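Local coordinates for protein tRNA (cytosine(38)-C(5))-methyltransferase (Schizosaccharomyces pombe, PDB 6FDF) that methylates carbon 5 of cytosine 38 in the anticodon loop of tRNA(Asp), and less strongly of tRNA(Glu), using S-adenosyl-L-methionine as methyl donor, at residues H266-F269 and M274-Q277; R284-L289 and C307-L312. All blocks are in the same frame, centred on the assembly; numbering follows the deposited sequence.

In the fold
The two contacts show how apolar packing changes with its place in the fold. The centre of contact 1 lies about 32 Å from the centre of the chain, and the contact is only partly buried; it ties the helix 265-272 to the loop that follows it, so both partners are near neighbours in sequence. The centre of contact 2 lies about 11 Å from that of the chain, with all its touching residues buried, and it pairs two separate helices, 283-289 and 305-313. A leucine has a large part in each, but contact 1 mixes in a partly exposed glutamine, whereas contact 2 joins apolar side-chain groups. They share no element, and their nearest atoms stay about 11 Å apart.

Contact 1 of 2, residues H266-F269 and M274-Q277; sequences HEQF and MALQ
Leu276 reaches Gln268 and Phe269 because its chi1 of -71° sets CG anti to its own carbonyl carbon and its extended chi2 carries both methyls toward the helix. Gln268 answers with a chi1 of 178°, which puts CG anti to the backbone N and beside the leucine; the bend at chi2 (57°) then turns the amide end toward Ala275. Gln268 and Leu276 slide past each other in opposite directions, with Gln268 CG 3.7 Å from Leu276 CD2. The other methyl serves the aromatic neighbour: Leu276 CD1 stands 3.7 Å from Phe269 CD2, approaching the ring obliquely, and lies 4.1 Å from Phe269 CB. The side chains of Phe269 and Leu276 cross at about a right angle, and the forked leucine is thus shared between two consecutive residues of one helical turn.

In the chain, helix 265-272 and the turn after it come between strands 256-258 and 278-279 of the small three-stranded sheet, apart from the seven-stranded one. Past the helix the chain turns and runs across its side before strand 278-279. Within that segment the backbone N of Gln277 bonds to Met274 O at 3.3 Å, and backbone bonding ties Leu276 to Ser260. His262 lies against both Gln268 and Leu276, while the ring of His227 meets that of Phe269, their planes inclined at about 50°.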
ATOM      1  N   HIS A 266       2.396   1.444  31.238  1.00 49.17           N
ATOM      2  CA  HIS A 266       3.379   0.451  31.663  1.00 51.86           C
ATOM      3  C   HIS A 266       3.141   0.016  33.102  1.00 51.76           C
ATOM      4  O   HIS A 266       3.234  -1.174  33.422  1.00 48.86           O
ATOM      5  CB  HIS A 266       4.799   0.992  31.510  1.00 62.17           C
ATOM      6  CG  HIS A 266       5.849   0.045  32.001  1.00 72.09           C
ATOM      7  ND1 HIS A 266       6.585   0.274  33.143  1.00 76.89           N
ATOM      8  CD2 HIS A 266       6.273  -1.146  31.514  1.00 74.26           C
ATOM      9  CE1 HIS A 266       7.422  -0.730  33.335  1.00 77.60           C
ATOM     10  NE2 HIS A 266       7.254  -1.605  32.360  1.00 75.87           N
ATOM     11  N   GLU A 267       2.854   0.973  33.992  1.00 48.09           N
ATOM     12  CA  GLU A 267       2.587   0.629  35.380  1.00 49.10           C
ATOM     13  C   GLU A 267       1.370  -0.278  35.496  1.00 47.73           C
ATOM     14  O   GLU A 267       1.398  -1.277  36.226  1.00 44.98           O
ATOM     15  CB  GLU A 267       2.390   1.907  36.197  1.00 50.97           C
ATOM     16  CG  GLU A 267       2.306   1.721  37.692  1.00 57.64           C
ATOM     17  CD  GLU A 267       2.123   3.045  38.413  1.00 70.72           C
ATOM     18  OE1 GLU A 267       1.027   3.633  38.292  1.00 69.19           O
ATOM     19  OE2 GLU A 267       3.069   3.497  39.096  1.00 68.31           O
ATOM     20  N   GLN A 268       0.291   0.046  34.781  1.00 42.43           N
ATOM     21  CA  GLN A 268      -0.898  -0.793  34.849  1.00 46.67           C
ATOM     22  C   GLN A 268      -0.653  -2.154  34.207  1.00 42.19           C
ATOM     23  O   GLN A 268      -1.242  -3.153  34.634  1.00 45.52           O
ATOM     24  CB  GLN A 268      -2.081  -0.091  34.177  1.00 46.84           C
ATOM     25  CG  GLN A 268      -3.365  -0.910  34.161  1.00 45.96           C
ATOM     26  CD  GLN A 268      -3.813  -1.342  35.550  1.00 48.31           C
ATOM     27  OE1 GLN A 268      -4.299  -2.457  35.737  1.00 53.06           O
ATOM     28  NE2 GLN A 268      -3.678  -0.450  36.527  1.00 47.65           N
ATOM     29  N   PHE A 269       0.221  -2.212  33.201  1.00 39.96           N
ATOM     30  CA  PHE A 269       0.479  -3.482  32.527  1.00 38.50           C
ATOM     31  C   PHE A 269       0.993  -4.529  33.508  1.00 40.88           C
ATOM     32  O   PHE A 269       0.569  -5.690  33.467  1.00 42.21           O
ATOM     33  CB  PHE A 269       1.469  -3.279  31.381  1.00 39.19           C
ATOM     34  CG  PHE A 269       1.530  -4.440  30.420  1.00 41.08           C
ATOM     35  CD1 PHE A 269       2.320  -5.548  30.700  1.00 44.61           C
ATOM     36  CD2 PHE A 269       0.795  -4.427  29.249  1.00 40.68           C
ATOM     37  CE1 PHE A 269       2.378  -6.624  29.825  1.00 44.80           C
ATOM     38  CE2 PHE A 269       0.847  -5.501  28.363  1.00 43.31           C
ATOM     39  CZ  PHE A 269       1.643  -6.599  28.656  1.00 40.82           C
ATOM     40  N   MET A 274      -4.837  -7.185  31.688  1.00 41.70           N
ATOM     41  CA  MET A 274      -6.163  -7.331  31.099  1.00 44.45           C
ATOM     42  C   MET A 274      -7.058  -6.133  31.387  1.00 42.55           C
ATOM     43  O   MET A 274      -8.029  -5.911  30.658  1.00 42.74           O
ATOM     44  CB  MET A 274      -6.832  -8.615  31.595  1.00 46.80           C
ATOM     45  CG  MET A 274      -6.073  -9.881  31.235  1.00 43.70           C
ATOM     46  SD  MET A 274      -5.619  -9.921  29.494  1.00 48.09           S
ATOM     47  CE  MET A 274      -7.225 -10.173  28.745  1.00 40.29           C
ATOM     48  N   ALA A 275      -6.753  -5.355  32.426  1.00 38.77           N
ATOM     49  CA  ALA A 275      -7.558  -4.186  32.756  1.00 43.21           C
ATOM     50  C   ALA A 275      -7.312  -3.017  31.813  1.00 41.07           C
ATOM     51  O   ALA A 275      -8.047  -2.024  31.871  1.00 43.57           O
ATOM     52  CB  ALA A 275      -7.284  -3.747  34.196  1.00 48.79           C
ATOM     53  N   LEU A 276      -6.301  -3.111  30.951  1.00 37.73           N
ATOM     54  CA  LEU A 276      -6.070  -2.102  29.929  1.00 37.42           C
ATOM     55  C   LEU A 276      -7.074  -2.179  28.791  1.00 39.36           C
ATOM     56  O   LEU A 276      -7.118  -1.253  27.972  1.00 38.78           O
ATOM     57  CB  LEU A 276      -4.657  -2.239  29.361  1.00 38.28           C
ATOM     58  CG  LEU A 276      -3.537  -1.825  30.316  1.00 41.72           C
ATOM     59  CD1 LEU A 276      -2.185  -2.264  29.768  1.00 42.33           C
ATOM     60  CD2 LEU A 276      -3.572  -0.319  30.550  1.00 40.04           C
ATOM     61  N   GLN A 277      -7.867  -3.252  28.718  1.00 36.04           N
ATOM     62  CA  GLN A 277      -8.883  -3.412  27.677  1.00 37.56           C
ATOM     63  C   GLN A 277      -8.263  -3.235  26.295  1.00 36.21           C
ATOM     64  O   GLN A 277      -8.702  -2.418  25.483  1.00 36.28           O
ATOM     65  CB  GLN A 277     -10.046  -2.438  27.889  1.00 38.67           C
ATOM     66  CG  GLN A 277     -10.671  -2.497  29.270  1.00 43.29           C
ATOM     67  CD  GLN A 277     -11.815  -1.512  29.425  1.00 56.46           C
ATOM     68  OE1 GLN A 277     -11.790  -0.647  30.299  1.00 70.95           O
ATOM     69  NE2 GLN A 277     -12.821  -1.632  28.566  1.00 58.78           N
TER

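Contact 2 of 2, residues R284-L289 and C307-L312; sequences REVARL and CMYRLL
The ring of Tyr309 meets Val286 at its edge: the valine CG2 methyl lies near the ring plane, 4.2 Å from Tyr309 CE1, and the two side chains cross at about a right angle. Farther along the same ring the hydroxyl is bonded to the backbone O of Phe281, which holds that end of the tyrosine to the chain just ahead of helix 283-289. Within helix 283-289, and internal to it, Arg284 CG sits 3.6 Å above one face of the Arg288 guanidinium, offset toward its rim.

Beside the tyrosine, Leu312 fills the next position between the helices. Val286 splits its branches between the two partners: with chi1 at 175°, CG1 is anti to the backbone N and comes to 4.1 Å from Leu312 CB, while CG2 is left for the ring. Leu312 in turn straddles Ala287, its CD2 4.0 Å from Ala287 CB and its CD1 4.0 Å from Ala287 N. The small alanine lets the leucine methyls come down onto the helix backbone. The contact rests on van der Waals packing alone.

The two helical segments run nearly parallel, their axes 10.1 Å apart at an angle of 15°. Helix 283-289 is the next element after the short strand 278-279, and helix 305-313 places the side chain of Leu312 about 7 Å from the bound S-adenosyl-L-homocysteine. The pair thus stands between the cofactor-binding part of this C5-family, class I-like methyltransferase, built on the seven-stranded sheet, and the distal region with the small three-stranded sheet.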
ATOM      1  N   ARG A 284     -11.791  -2.466   9.335  1.00 32.29           N
ATOM      2  CA  ARG A 284     -12.290  -1.176   8.866  1.00 35.44           C
ATOM      3  C   ARG A 284     -11.394  -0.034   9.331  1.00 34.86           C
ATOM      4  O   ARG A 284     -11.119   0.902   8.572  1.00 31.98           O
ATOM      5  CB  ARG A 284     -13.724  -0.954   9.349  1.00 37.93           C
ATOM      6  CG  ARG A 284     -14.237   0.459   9.090  1.00 36.82           C
ATOM      7  CD  ARG A 284     -14.377   0.711   7.595  1.00 36.65           C
ATOM      8  NE  ARG A 284     -15.338  -0.190   6.973  1.00 37.62           N
ATOM      9  CZ  ARG A 284     -15.452  -0.358   5.660  1.00 36.45           C
ATOM     10  NH1 ARG A 284     -14.660   0.317   4.837  1.00 36.37           N
ATOM     11  NH2 ARG A 284     -16.360  -1.196   5.173  1.00 41.87           N
ATOM     12  N   GLU A 285     -10.920  -0.102  10.576  1.00 31.71           N
ATOM     13  CA  GLU A 285     -10.044   0.945  11.088  1.00 32.52           C
ATOM     14  C   GLU A 285      -8.693   0.915  10.387  1.00 30.90           C
ATOM     15  O   GLU A 285      -8.124   1.971  10.083  1.00 31.89           O
ATOM     16  CB  GLU A 285      -9.887   0.798  12.602  1.00 31.07           C
ATOM     17  CG  GLU A 285     -11.195   1.082  13.347  1.00 31.13           C
ATOM     18  CD  GLU A 285     -11.148   0.673  14.805  1.00 36.71           C
ATOM     19  OE1 GLU A 285     -10.330  -0.205  15.150  1.00 35.13           O
ATOM     20  OE2 GLU A 285     -11.945   1.216  15.604  1.00 37.24           O
ATOM     21  N   VAL A 286      -8.169  -0.284  10.110  1.00 30.33           N
ATOM     22  CA  VAL A 286      -6.927  -0.386   9.350  1.00 30.34           C
ATOM     23  C   VAL A 286      -7.113   0.216   7.961  1.00 31.36           C
ATOM     24  O   VAL A 286      -6.280   0.999   7.485  1.00 30.36           O
ATOM     25  CB  VAL A 286      -6.457  -1.852   9.279  1.00 27.63           C
ATOM     26  CG1 VAL A 286      -5.239  -1.978   8.382  1.00 30.61           C
ATOM     27  CG2 VAL A 286      -6.146  -2.384  10.680  1.00 29.15           C
ATOM     28  N   ALA A 287      -8.219  -0.133   7.295  1.00 29.90           N
ATOM     29  CA  ALA A 287      -8.508   0.440   5.983  1.00 29.12           C
ATOM     30  C   ALA A 287      -8.558   1.964   6.044  1.00 33.43           C
ATOM     31  O   ALA A 287      -8.006   2.650   5.175  1.00 32.31           O
ATOM     32  CB  ALA A 287      -9.823  -0.122   5.437  1.00 30.83           C
ATOM     33  N   ARG A 288      -9.231   2.510   7.061  1.00 34.57           N
ATOM     34  CA  ARG A 288      -9.307   3.960   7.213  1.00 30.98           C
ATOM     35  C   ARG A 288      -7.927   4.571   7.423  1.00 32.60           C
ATOM     36  O   ARG A 288      -7.592   5.593   6.814  1.00 32.14           O
ATOM     37  CB  ARG A 288     -10.218   4.311   8.386  1.00 33.59           C
ATOM     38  CG  ARG A 288     -11.687   4.040   8.152  1.00 33.91           C
ATOM     39  CD  ARG A 288     -12.446   4.280   9.444  1.00 34.71           C
ATOM     40  NE  ARG A 288     -13.889   4.142   9.286  1.00 39.21           N
ATOM     41  CZ  ARG A 288     -14.754   4.234  10.291  1.00 39.17           C
ATOM     42  NH1 ARG A 288     -14.316   4.456  11.521  1.00 40.51           N
ATOM     43  NH2 ARG A 288     -16.052   4.103  10.062  1.00 43.54           N
ATOM     44  N   LEU A 289      -7.102   3.948   8.265  1.00 35.38           N
ATOM     45  CA  LEU A 289      -5.760   4.478   8.484  1.00 33.80           C
ATOM     46  C   LEU A 289      -4.920   4.423   7.215  1.00 34.14           C
ATOM     47  O   LEU A 289      -3.978   5.206   7.065  1.00 34.75           O
ATOM     48  CB  LEU A 289      -5.075   3.715   9.617  1.00 31.53           C
ATOM     49  CG  LEU A 289      -5.606   4.071  11.004  1.00 31.80           C
ATOM     50  CD1 LEU A 289      -5.299   2.953  11.995  1.00 33.62           C
ATOM     51  CD2 LEU A 289      -5.003   5.390  11.477  1.00 35.04           C
ATOM     52  N   CYS A 307      -9.080 -12.469   6.492  0.58 32.94           N
ATOM     53  CA  CYS A 307      -8.366 -12.358   5.227  0.58 35.18           C
ATOM     54  C   CYS A 307      -8.176 -10.901   4.816  0.58 33.00           C
ATOM     55  O   CYS A 307      -7.181 -10.569   4.160  0.58 31.72           O
ATOM     56  CB  CYS A 307      -9.110 -13.136   4.145  0.58 39.34           C
ATOM     57  SG  CYS A 307      -9.065 -14.926   4.395  0.58 47.09           S
ATOM     58  N   MET A 308      -9.103 -10.021   5.203  1.00 33.92           N
ATOM     59  CA  MET A 308      -8.952  -8.603   4.881  1.00 31.97           C
ATOM     60  C   MET A 308      -7.718  -8.005   5.550  1.00 28.75           C
ATOM     61  O   MET A 308      -7.037  -7.164   4.956  1.00 32.55           O
ATOM     62  CB  MET A 308     -10.201  -7.820   5.284  1.00 36.57           C
ATOM     63  CG  MET A 308     -11.357  -7.934   4.303  1.00 39.70           C
ATOM     64  SD  MET A 308     -10.950  -7.426   2.614  1.00 37.55           S
ATOM     65  CE  MET A 308     -10.485  -5.718   2.831  1.00 34.83           C
ATOM     66  N   TYR A 309      -7.431  -8.397   6.799  1.00 29.68           N
ATOM     67  CA  TYR A 309      -6.201  -7.928   7.435  1.00 29.31           C
ATOM     68  C   TYR A 309      -4.985  -8.270   6.584  1.00 30.66           C
ATOM     69  O   TYR A 309      -4.049  -7.472   6.474  1.00 30.04           O
ATOM     70  CB  TYR A 309      -6.025  -8.548   8.821  1.00 30.25           C
ATOM     71  CG  TYR A 309      -6.880  -8.017   9.947  1.00 31.92           C
ATOM     72  CD1 TYR A 309      -6.717  -6.720  10.418  1.00 29.63           C
ATOM     73  CD2 TYR A 309      -7.797  -8.839  10.594  1.00 33.53           C
ATOM     74  CE1 TYR A 309      -7.470  -6.242  11.474  1.00 31.62           C
ATOM     75  CE2 TYR A 309      -8.557  -8.371  11.653  1.00 34.12           C
ATOM     76  CZ  TYR A 309      -8.387  -7.072  12.090  1.00 31.34           C
ATOM     77  OH  TYR A 309      -9.128  -6.598  13.151  1.00 31.48           O
ATOM     78  N   ARG A 310      -4.982  -9.459   5.976  1.00 29.79           N
ATOM     79  CA  ARG A 310      -3.828  -9.855   5.177  1.00 28.98           C
ATOM     80  C   ARG A 310      -3.736  -9.030   3.905  1.00 29.45           C
ATOM     81  O   ARG A 310      -2.637  -8.635   3.494  1.00 35.26           O
ATOM     82  CB  ARG A 310      -3.908 -11.346   4.852  1.00 30.89           C
ATOM     83  CG  ARG A 310      -4.056 -12.204   6.090  1.00 31.42           C
ATOM     84  CD  ARG A 310      -4.052 -13.689   5.759  1.00 40.64           C
ATOM     85  NE  ARG A 310      -4.235 -14.489   6.970  1.00 48.26           N
ATOM     86  CZ  ARG A 310      -5.224 -15.357   7.152  1.00 58.66           C
ATOM     87  NH1 ARG A 310      -6.108 -15.576   6.188  1.00 60.92           N
ATOM     88  NH2 ARG A 310      -5.311 -16.033   8.291  1.00 59.86           N
ATOM     89  N   LEU A 311      -4.879  -8.771   3.263  1.00 26.97           N
ATOM     90  CA  LEU A 311      -4.884  -7.972   2.045  1.00 29.93           C
ATOM     91  C   LEU A 311      -4.511  -6.527   2.347  1.00 32.12           C
ATOM     92  O   LEU A 311      -3.768  -5.896   1.588  1.00 34.27           O
ATOM     93  CB  LEU A 311      -6.260  -8.047   1.380  1.00 29.98           C
ATOM     94  CG  LEU A 311      -6.685  -9.427   0.874  1.00 29.01           C
ATOM     95  CD1 LEU A 311      -8.119  -9.406   0.339  1.00 36.84           C
ATOM     96  CD2 LEU A 311      -5.710  -9.907  -0.194  1.00 34.93           C
ATOM     97  N   LEU A 312      -5.034  -5.983   3.448  1.00 29.73           N
ATOM     98  CA  LEU A 312      -4.707  -4.613   3.832  1.00 30.01           C
ATOM     99  C   LEU A 312      -3.238  -4.482   4.213  1.00 32.51           C
ATOM    100  O   LEU A 312      -2.598  -3.466   3.915  1.00 31.81           O
ATOM    101  CB  LEU A 312      -5.614  -4.171   4.981  1.00 31.85           C
ATOM    102  CG  LEU A 312      -7.046  -3.850   4.546  1.00 34.73           C
ATOM    103  CD1 LEU A 312      -8.004  -3.789   5.745  1.00 32.02           C
ATOM    104  CD2 LEU A 312      -7.079  -2.538   3.758  1.00 32.00           C
TER